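Long-range contact in UDP-N-acetylglucosamine 2-epimerase (Listeria monocytogenes, PDB 3OT5), which probably interconverts UDP-N-acetylglucosamine and UDP-N-acetylmannosamine by inverting the configuration at carbon 2 of the sugar: residues A[321-326]-A[339-344]. Residues are numbered along the deposited sequence; the frame is centred on the assembly and turned at random.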
loop_
_atom_site.group_PDB
_atom_site.type_symbol
_atom_site.label_atom_id
_atom_site.label_comp_id
_atom_site.label_asym_id
_atom_site.label_seq_id
_atom_site.Cartn_x
_atom_site.Cartn_y
_atom_site.Cartn_z
ATOM N N VAL A 321 13.187 6.121 3.739
ATOM C CA VAL A 321 13.256 5.834 5.174
ATOM C C VAL A 321 13.592 4.368 5.420
ATOM O O VAL A 321 12.859 3.492 5.000
ATOM C CB VAL A 321 11.918 6.169 5.896
ATOM C CG1 VAL A 321 12.020 5.882 7.397
ATOM C CG2 VAL A 321 11.536 7.636 5.657
ATOM N N PRO A 322 14.735 4.096 6.076
ATOM C CA PRO A 322 15.094 2.722 6.384
ATOM C C PRO A 322 14.004 2.071 7.221
ATOM O O PRO A 322 13.477 2.708 8.149
ATOM C CB PRO A 322 16.366 2.878 7.226
ATOM C CG PRO A 322 16.975 4.116 6.750
ATOM C CD PRO A 322 15.808 5.031 6.454
ATOM N N VAL A 323 13.679 0.818 6.909
ATOM C CA VAL A 323 12.651 0.094 7.636
ATOM C C VAL A 323 13.175 -1.159 8.354
ATOM O O VAL A 323 13.835 -1.998 7.751
ATOM C CB VAL A 323 11.506 -0.341 6.677
ATOM C CG1 VAL A 323 10.453 -1.119 7.418
ATOM C CG2 VAL A 323 10.890 0.865 5.977
ATOM N N LEU A 324 12.895 -1.265 9.652
ATOM C CA LEU A 324 13.257 -2.450 10.440
ATOM C C LEU A 324 11.936 -3.194 10.619
ATOM O O LEU A 324 11.005 -2.690 11.255
ATOM C CB LEU A 324 13.901 -2.086 11.777
ATOM C CG LEU A 324 15.249 -1.343 11.700
ATOM C CD1 LEU A 324 15.814 -1.095 13.096
ATOM C CD2 LEU A 324 16.251 -2.120 10.865
ATOM N N VAL A 325 11.845 -4.381 10.025
ATOM C CA VAL A 325 10.602 -5.158 10.041
ATOM C C VAL A 325 10.478 -6.081 11.246
ATOM O O VAL A 325 11.290 -6.969 11.443
ATOM C CB VAL A 325 10.439 -5.927 8.726
ATOM C CG1 VAL A 325 9.119 -6.720 8.710
ATOM C CG2 VAL A 325 10.487 -4.937 7.554
ATOM N N LEU A 326 9.431 -5.848 12.036
ATOM C CA LEU A 326 9.168 -6.604 13.261
ATOM C C LEU A 326 8.437 -7.901 12.954
ATOM O O LEU A 326 7.289 -8.091 13.367
ATOM C CB LEU A 326 8.343 -5.749 14.222
ATOM C CG LEU A 326 8.943 -4.375 14.533
ATOM C CD1 LEU A 326 8.059 -3.585 15.502
ATOM C CD2 LEU A 326 10.361 -4.494 15.041
ATOM N N GLY A 339 17.748 -4.079 0.133
ATOM C CA GLY A 339 18.429 -3.399 1.227
ATOM C C GLY A 339 17.639 -2.240 1.801
ATOM O O GLY A 339 18.113 -1.550 2.702
ATOM N N THR A 340 16.430 -2.025 1.282
ATOM C CA THR A 340 15.563 -0.961 1.769
ATOM C C THR A 340 14.901 -1.361 3.084
ATOM O O THR A 340 14.425 -0.498 3.830
ATOM C CB THR A 340 14.429 -0.667 0.775
ATOM O OG1 THR A 340 13.642 -1.850 0.599
ATOM C CG2 THR A 340 14.988 -0.212 -0.566
ATOM N N LEU A 341 14.866 -2.670 3.337
ATOM C CA LEU A 341 14.240 -3.267 4.516
ATOM C C LEU A 341 15.147 -4.249 5.242
ATOM O O LEU A 341 15.979 -4.906 4.623
ATOM C CB LEU A 341 13.047 -4.122 4.076
ATOM C CG LEU A 341 11.876 -3.565 3.266
ATOM C CD1 LEU A 341 10.909 -4.680 3.027
ATOM C CD2 LEU A 341 11.186 -2.431 3.977
ATOM N N LYS A 342 14.947 -4.383 6.548
ATOM C CA LYS A 342 15.684 -5.365 7.335
ATOM C C LYS A 342 14.718 -6.179 8.184
ATOM O O LYS A 342 13.971 -5.627 8.990
ATOM C CB LYS A 342 16.776 -4.737 8.196
ATOM C CG LYS A 342 17.976 -4.257 7.382
ATOM C CD LYS A 342 19.205 -3.980 8.263
ATOM C CE LYS A 342 20.404 -3.577 7.403
ATOM N NZ LYS A 342 21.681 -3.443 8.175
ATOM N N LEU A 343 14.693 -7.490 7.952
ATOM C CA LEU A 343 13.842 -8.373 8.726
ATOM C C LEU A 343 14.611 -8.651 10.009
ATOM O O LEU A 343 15.652 -9.312 9.986
ATOM C CB LEU A 343 13.560 -9.667 7.971
ATOM C CG LEU A 343 12.559 -10.618 8.624
ATOM C CD1 LEU A 343 11.196 -9.953 8.712
ATOM C CD2 LEU A 343 12.456 -11.897 7.840
ATOM N N ILE A 344 14.109 -8.142 11.130
ATOM C CA ILE A 344 14.805 -8.315 12.404
ATOM C C ILE A 344 14.011 -9.046 13.476
ATOM O O ILE A 344 14.493 -9.221 14.587
ATOM C CB ILE A 344 15.237 -6.960 12.971
ATOM C CG1 ILE A 344 14.022 -6.143 13.411
ATOM C CG2 ILE A 344 16.051 -6.206 11.937
ATOM C CD1 ILE A 344 14.399 -4.878 14.122
#
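Val323 and Leu341 lie side by side on one face of a parallel sheet, where CD2 of Leu341 presses against CB of Val323 at 3.4 Å, a tight fit. The leucine's chi2 of -180° sends CD1 onward along the chain and leaves CD2 turned to the valine. Further along that face Val325 and Leu343 meet obliquely, CG1 to CD1 at 3.8 Å; beta-branched valine suits the extended backbone, while the longer leucines can bring a terminal methyl to the neighbouring valine. On the other face, CD2 of Leu324 runs alongside CB of Lys342, 3.8 Å away. The lysine's first methylene thus packs beside the leucine, and its extended chain carries NZ outward to weak, long ion pairs with Glu354 and Asp357. CD1 of Ile344 slants over CB of Leu324 at 3.7 Å. Lys342 clasps the neighbouring strand through its backbone: N donates to Val323 O at 2.9 Å, and O accepts from Val325 N at 2.7 Å. The strands, joined through helix 333-338, form a beta-alpha-beta unit, with 341-343 outermost in the Rossmann-like domain's sheet. Backbone bonds set the register while apolar groups pack on both faces, so the edge strand's one charge need not be buried between strands.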